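Long-range contact in putative hydrolase (PDB 4HBS), which is of unknown function but is probably a hydrolase built on a five-bladed beta-propeller, perhaps acting on glycans: residues 224-238 / 248-262. Numbering follows the deposited sequence.
Sequences YGDTMWEDEDGHIYL and VARTATRDLGSQWEY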
loop_
_atom_site.group_PDB
_atom_site.type_symbol
_atom_site.label_atom_id
_atom_site.label_comp_id
_atom_site.label_asym_id
_atom_site.label_seq_id
_atom_site.Cartn_x
_atom_site.Cartn_y
_atom_site.Cartn_z
ATOM N N TYR A 224 5.809 -10.321 -7.621
ATOM C CA TYR A 224 4.652 -11.162 -7.266
ATOM C C TYR A 224 4.455 -11.108 -5.771
ATOM O O TYR A 224 5.402 -11.383 -5.030
ATOM C CB TYR A 224 4.830 -12.613 -7.715
ATOM C CG TYR A 224 4.714 -12.820 -9.205
ATOM C CD1 TYR A 224 3.476 -12.807 -9.834
ATOM C CD2 TYR A 224 5.835 -13.127 -9.977
ATOM C CE1 TYR A 224 3.353 -13.063 -11.200
ATOM C CE2 TYR A 224 5.726 -13.376 -11.344
ATOM C CZ TYR A 224 4.483 -13.331 -11.956
ATOM O OH TYR A 224 4.342 -13.599 -13.298
ATOM N N GLY A 225 3.276 -10.671 -5.343
ATOM C CA GLY A 225 2.941 -10.541 -3.932
ATOM C C GLY A 225 2.906 -9.122 -3.395
ATOM O O GLY A 225 2.616 -8.937 -2.205
ATOM N N ASP A 226 3.179 -8.088 -4.254
ATOM C CA ASP A 226 3.089 -6.676 -3.827
ATOM C C ASP A 226 1.674 -6.418 -3.272
ATOM O O ASP A 226 1.511 -5.642 -2.328
ATOM C CB ASP A 226 3.415 -5.723 -4.979
ATOM C CG ASP A 226 4.884 -5.633 -5.355
ATOM O OD1 ASP A 226 5.742 -5.900 -4.484
ATOM O OD2 ASP A 226 5.177 -5.281 -6.520
ATOM N N THR A 227 0.664 -7.083 -3.884
ATOM C CA THR A 227 -0.714 -7.173 -3.419
ATOM C C THR A 227 -1.011 -8.675 -3.365
ATOM O O THR A 227 -0.318 -9.471 -4.016
ATOM C CB THR A 227 -1.696 -6.382 -4.280
ATOM O OG1 THR A 227 -1.889 -7.059 -5.521
ATOM C CG2 THR A 227 -1.254 -4.952 -4.492
HETATM N N MSE A 228 -2.015 -9.058 -2.578
HETATM C CA MSE A 228 -2.385 -10.449 -2.379
HETATM C C MSE A 228 -3.868 -10.648 -2.255
HETATM O O MSE A 228 -4.616 -9.693 -2.043
HETATM C CB MSE A 228 -1.748 -10.937 -1.088
HETATM C CG MSE A 228 -0.469 -11.654 -1.288
HETATM SE SE MSE A 228 0.574 -11.858 0.335
HETATM C CE MSE A 228 -0.666 -11.857 1.551
ATOM N N TRP A 229 -4.290 -11.911 -2.333
ATOM C CA TRP A 229 -5.671 -12.304 -2.099
ATOM C C TRP A 229 -5.706 -13.735 -1.542
ATOM O O TRP A 229 -5.400 -14.676 -2.270
ATOM C CB TRP A 229 -6.538 -12.181 -3.361
ATOM C CG TRP A 229 -7.880 -12.806 -3.164
ATOM C CD1 TRP A 229 -8.303 -14.000 -3.668
ATOM C CD2 TRP A 229 -8.845 -12.429 -2.175
ATOM N NE1 TRP A 229 -9.507 -14.350 -3.106
ATOM C CE2 TRP A 229 -9.880 -13.385 -2.212
ATOM C CE3 TRP A 229 -8.961 -11.345 -1.290
ATOM C CZ2 TRP A 229 -11.026 -13.273 -1.430
ATOM C CZ3 TRP A 229 -10.101 -11.237 -0.516
ATOM C CH2 TRP A 229 -11.098 -12.215 -0.560
ATOM N N GLU A 230 -6.069 -13.898 -0.261
ATOM C CA GLU A 230 -6.187 -15.216 0.361
ATOM C C GLU A 230 -7.580 -15.745 -0.006
ATOM O O GLU A 230 -8.576 -15.221 0.491
ATOM C CB GLU A 230 -5.957 -15.114 1.884
ATOM C CG GLU A 230 -5.846 -16.458 2.594
ATOM C CD GLU A 230 -4.987 -16.464 3.846
ATOM O OE1 GLU A 230 -4.958 -15.431 4.558
ATOM O OE2 GLU A 230 -4.329 -17.497 4.111
ATOM N N ASP A 231 -7.647 -16.717 -0.944
ATOM C CA ASP A 231 -8.914 -17.258 -1.463
ATOM C C ASP A 231 -9.426 -18.469 -0.678
ATOM O O ASP A 231 -8.650 -19.177 -0.046
ATOM C CB ASP A 231 -8.724 -17.668 -2.936
ATOM C CG ASP A 231 -10.018 -17.914 -3.685
ATOM O OD1 ASP A 231 -10.656 -16.937 -4.089
ATOM O OD2 ASP A 231 -10.431 -19.085 -3.784
ATOM N N GLU A 232 -10.748 -18.727 -0.776
ATOM C CA GLU A 232 -11.426 -19.882 -0.172
ATOM C C GLU A 232 -10.791 -21.220 -0.586
ATOM O O GLU A 232 -10.896 -22.194 0.169
ATOM C CB GLU A 232 -12.912 -19.939 -0.605
ATOM C CG GLU A 232 -13.836 -18.887 -0.018
ATOM C CD GLU A 232 -15.257 -19.002 -0.551
ATOM O OE1 GLU A 232 -15.846 -20.104 -0.442
ATOM O OE2 GLU A 232 -15.772 -18.000 -1.102
ATOM N N ASP A 233 -10.169 -21.287 -1.803
ATOM C CA ASP A 233 -9.576 -22.529 -2.326
ATOM C C ASP A 233 -8.169 -22.893 -1.745
ATOM O O ASP A 233 -7.495 -23.754 -2.319
ATOM C CB ASP A 233 -9.532 -22.516 -3.875
ATOM C CG ASP A 233 -8.639 -21.490 -4.546
ATOM O OD1 ASP A 233 -7.710 -20.973 -3.879
ATOM O OD2 ASP A 233 -8.879 -21.191 -5.731
ATOM N N GLY A 234 -7.756 -22.278 -0.628
ATOM C CA GLY A 234 -6.494 -22.604 0.023
ATOM C C GLY A 234 -5.228 -22.049 -0.594
ATOM O O GLY A 234 -4.146 -22.420 -0.147
ATOM N N HIS A 235 -5.324 -21.159 -1.604
ATOM C CA HIS A 235 -4.152 -20.531 -2.227
ATOM C C HIS A 235 -4.146 -19.051 -1.944
ATOM O O HIS A 235 -5.215 -18.421 -1.953
ATOM C CB HIS A 235 -4.152 -20.703 -3.753
ATOM C CG HIS A 235 -4.227 -22.107 -4.248
ATOM N ND1 HIS A 235 -3.216 -23.004 -4.010
ATOM C CD2 HIS A 235 -5.128 -22.676 -5.081
ATOM C CE1 HIS A 235 -3.569 -24.119 -4.626
ATOM N NE2 HIS A 235 -4.715 -23.965 -5.288
ATOM N N ILE A 236 -2.949 -18.476 -1.748
ATOM C CA ILE A 236 -2.785 -17.042 -1.605
ATOM C C ILE A 236 -2.417 -16.566 -2.973
ATOM O O ILE A 236 -1.387 -16.982 -3.482
ATOM C CB ILE A 236 -1.720 -16.647 -0.557
ATOM C CG1 ILE A 236 -2.046 -17.202 0.813
ATOM C CG2 ILE A 236 -1.585 -15.136 -0.490
ATOM C CD1 ILE A 236 -0.815 -17.351 1.689
ATOM N N TYR A 237 -3.244 -15.738 -3.598
ATOM C CA TYR A 237 -2.937 -15.218 -4.926
ATOM C C TYR A 237 -2.015 -14.028 -4.758
ATOM O O TYR A 237 -2.211 -13.237 -3.843
ATOM C CB TYR A 237 -4.214 -14.890 -5.702
ATOM C CG TYR A 237 -4.882 -16.168 -6.155
ATOM C CD1 TYR A 237 -5.684 -16.900 -5.286
ATOM C CD2 TYR A 237 -4.558 -16.749 -7.377
ATOM C CE1 TYR A 237 -6.197 -18.145 -5.644
ATOM C CE2 TYR A 237 -5.072 -17.988 -7.749
ATOM C CZ TYR A 237 -5.880 -18.691 -6.873
ATOM O OH TYR A 237 -6.420 -19.893 -7.259
ATOM N N LEU A 238 -0.943 -13.984 -5.569
ATOM C CA LEU A 238 0.125 -12.983 -5.537
ATOM C C LEU A 238 0.147 -12.256 -6.877
ATOM O O LEU A 238 0.334 -12.915 -7.897
ATOM C CB LEU A 238 1.469 -13.700 -5.296
ATOM C CG LEU A 238 1.478 -14.812 -4.257
ATOM C CD1 LEU A 238 2.558 -15.803 -4.566
ATOM C CD2 LEU A 238 1.630 -14.249 -2.884
ATOM N N VAL A 248 -0.254 -12.867 -12.451
ATOM C CA VAL A 248 -0.596 -13.487 -11.165
ATOM C C VAL A 248 0.179 -14.813 -10.926
ATOM O O VAL A 248 0.480 -15.563 -11.864
ATOM C CB VAL A 248 -2.133 -13.716 -11.068
ATOM C CG1 VAL A 248 -2.624 -14.703 -12.127
ATOM C CG2 VAL A 248 -2.554 -14.172 -9.670
ATOM N N ALA A 249 0.489 -15.065 -9.643
ATOM C CA ALA A 249 1.111 -16.288 -9.136
ATOM C C ALA A 249 0.327 -16.717 -7.911
ATOM O O ALA A 249 -0.533 -15.953 -7.470
ATOM C CB ALA A 249 2.566 -16.041 -8.779
ATOM N N ARG A 250 0.580 -17.907 -7.355
ATOM C CA ARG A 250 -0.141 -18.322 -6.149
ATOM C C ARG A 250 0.658 -19.335 -5.337
ATOM O O ARG A 250 1.465 -20.080 -5.886
ATOM C CB ARG A 250 -1.554 -18.878 -6.484
ATOM C CG ARG A 250 -1.600 -20.352 -6.909
ATOM C CD ARG A 250 -2.965 -20.747 -7.436
ATOM N NE ARG A 250 -2.967 -22.091 -8.033
ATOM C CZ ARG A 250 -3.991 -22.633 -8.696
ATOM N NH1 ARG A 250 -5.128 -21.961 -8.850
ATOM N NH2 ARG A 250 -3.884 -23.853 -9.214
ATOM N N THR A 251 0.375 -19.385 -4.034
ATOM C CA THR A 251 1.021 -20.299 -3.092
ATOM C C THR A 251 0.268 -21.619 -3.071
ATOM O O THR A 251 -0.944 -21.633 -3.284
ATOM C CB THR A 251 1.051 -19.654 -1.704
ATOM O OG1 THR A 251 -0.287 -19.532 -1.212
ATOM C CG2 THR A 251 1.726 -18.293 -1.719
ATOM N N ALA A 252 0.963 -22.724 -2.812
ATOM C CA ALA A 252 0.329 -24.043 -2.776
ATOM C C ALA A 252 -0.676 -24.168 -1.618
ATOM O O ALA A 252 -1.759 -24.728 -1.802
ATOM C CB ALA A 252 1.384 -25.123 -2.659
ATOM N N THR A 253 -0.316 -23.648 -0.435
ATOM C CA THR A 253 -1.156 -23.684 0.769
ATOM C C THR A 253 -1.276 -22.248 1.327
ATOM O O THR A 253 -0.825 -21.296 0.676
ATOM C CB THR A 253 -0.545 -24.662 1.788
ATOM O OG1 THR A 253 0.555 -24.042 2.451
ATOM C CG2 THR A 253 -0.082 -25.969 1.152
ATOM N N ARG A 254 -1.862 -22.088 2.538
ATOM C CA ARG A 254 -1.988 -20.760 3.166
ATOM C C ARG A 254 -0.642 -20.278 3.768
ATOM O O ARG A 254 -0.582 -19.149 4.254
ATOM C CB ARG A 254 -3.100 -20.745 4.221
ATOM C CG ARG A 254 -4.469 -20.907 3.591
ATOM C CD ARG A 254 -5.595 -20.723 4.583
ATOM N NE ARG A 254 -6.854 -21.306 4.100
ATOM C CZ ARG A 254 -7.665 -20.758 3.191
ATOM N NH1 ARG A 254 -7.361 -19.589 2.628
ATOM N NH2 ARG A 254 -8.783 -21.380 2.829
ATOM N N ASP A 255 0.428 -21.128 3.735
ATOM C CA ASP A 255 1.773 -20.726 4.155
ATOM C C ASP A 255 2.363 -19.891 3.010
ATOM O O ASP A 255 2.487 -20.389 1.892
ATOM C CB ASP A 255 2.665 -21.964 4.463
ATOM C CG ASP A 255 3.988 -21.672 5.168
ATOM O OD1 ASP A 255 4.453 -20.515 5.107
ATOM O OD2 ASP A 255 4.582 -22.620 5.746
ATOM N N LEU A 256 2.710 -18.631 3.266
ATOM C CA LEU A 256 3.308 -17.776 2.240
ATOM C C LEU A 256 4.625 -18.406 1.706
ATOM O O LEU A 256 4.939 -18.248 0.526
ATOM C CB LEU A 256 3.553 -16.359 2.812
ATOM C CG LEU A 256 3.929 -15.233 1.853
ATOM C CD1 LEU A 256 3.013 -15.198 0.639
ATOM C CD2 LEU A 256 3.857 -13.911 2.567
ATOM N N GLY A 257 5.330 -19.168 2.556
ATOM C CA GLY A 257 6.554 -19.867 2.178
ATOM C C GLY A 257 6.381 -21.137 1.350
ATOM O O GLY A 257 7.385 -21.775 1.018
ATOM N N SER A 258 5.109 -21.534 0.998
ATOM C CA SER A 258 4.810 -22.709 0.153
ATOM C C SER A 258 5.413 -22.573 -1.213
ATOM O O SER A 258 5.840 -21.480 -1.578
ATOM C CB SER A 258 3.306 -22.850 -0.060
ATOM O OG SER A 258 2.549 -22.735 1.123
ATOM N N GLN A 259 5.351 -23.641 -2.021
ATOM C CA GLN A 259 5.838 -23.586 -3.396
ATOM C C GLN A 259 4.949 -22.652 -4.209
ATOM O O GLN A 259 3.718 -22.712 -4.106
ATOM C CB GLN A 259 5.876 -24.985 -4.036
ATOM C CG GLN A 259 6.269 -24.975 -5.515
ATOM C CD GLN A 259 7.060 -26.197 -5.902
ATOM O OE1 GLN A 259 6.516 -27.299 -6.009
ATOM N NE2 GLN A 259 8.370 -26.040 -6.106
ATOM N N TRP A 260 5.575 -21.766 -4.984
ATOM C CA TRP A 260 4.852 -20.827 -5.828
ATOM C C TRP A 260 4.690 -21.408 -7.211
ATOM O O TRP A 260 5.572 -22.132 -7.685
ATOM C CB TRP A 260 5.596 -19.484 -5.926
ATOM C CG TRP A 260 5.488 -18.613 -4.717
ATOM C CD1 TRP A 260 5.153 -18.991 -3.450
ATOM C CD2 TRP A 260 5.801 -17.221 -4.652
ATOM N NE1 TRP A 260 5.186 -17.904 -2.609
ATOM C CE2 TRP A 260 5.578 -16.802 -3.321
ATOM C CE3 TRP A 260 6.241 -16.278 -5.592
ATOM C CZ2 TRP A 260 5.751 -15.476 -2.918
ATOM C CZ3 TRP A 260 6.417 -14.969 -5.189
ATOM C CH2 TRP A 260 6.214 -14.587 -3.858
ATOM N N GLU A 261 3.555 -21.107 -7.854
ATOM C CA GLU A 261 3.298 -21.478 -9.239
ATOM C C GLU A 261 2.721 -20.254 -9.920
ATOM O O GLU A 261 1.984 -19.488 -9.302
ATOM C CB GLU A 261 2.436 -22.727 -9.395
ATOM C CG GLU A 261 1.165 -22.753 -8.583
ATOM C CD GLU A 261 0.286 -23.954 -8.883
ATOM O OE1 GLU A 261 0.774 -24.917 -9.521
ATOM O OE2 GLU A 261 -0.901 -23.926 -8.483
ATOM N N TYR A 262 3.133 -20.028 -11.162
ATOM C CA TYR A 262 2.852 -18.825 -11.926
ATOM C C TYR A 262 1.892 -19.092 -13.065
ATOM O O TYR A 262 2.087 -20.045 -13.814
ATOM C CB TYR A 262 4.194 -18.275 -12.476
ATOM C CG TYR A 262 5.248 -18.131 -11.394
ATOM C CD1 TYR A 262 6.053 -19.205 -11.030
ATOM C CD2 TYR A 262 5.382 -16.947 -10.679
ATOM C CE1 TYR A 262 6.959 -19.108 -9.977
ATOM C CE2 TYR A 262 6.303 -16.829 -9.637
ATOM C CZ TYR A 262 7.104 -17.910 -9.300
ATOM O OH TYR A 262 8.017 -17.834 -8.276
#
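With CG set between its backbone N and carbonyl carbon (chi1 83°) and the chain extended as far as NE, R250 runs alongside the ring of Y237 and lays its guanidinium flat on H235, centres 4.1 Å apart and planes at 11°. R250 CB sits over a face of the Y237 ring, and R250 NH1 donates to Y237 OH at 2.9 Å. From its other edge the guanidinium grips a single oxygen, E261 OE2, through both NE and NH2. H235 is fixed in turn by ND1, which donates to T251 O in the carbonyl plane. A leucine in place of R250 would probably leave E261 without its charge partner and cost H235 its stacked guanidinium and Y237 OH the NH1 donor. R250, T251 and Y237 lie on the antiparallel hairpin 236-242/245-251, part of a sheet that probably forms one propeller blade, with H235 just before its first strand and E261 on the next strand, 260-265; L238 and A249 form a hydrogen-bonded pair. On the L238 side of the sheet, L238 CD1 stands over the six-membered ring of W260, 3.5 Å from its centroid, while Y262 turns an edge to the face of Y224. Toward the turns, T251 OG1 accepts from I236 N.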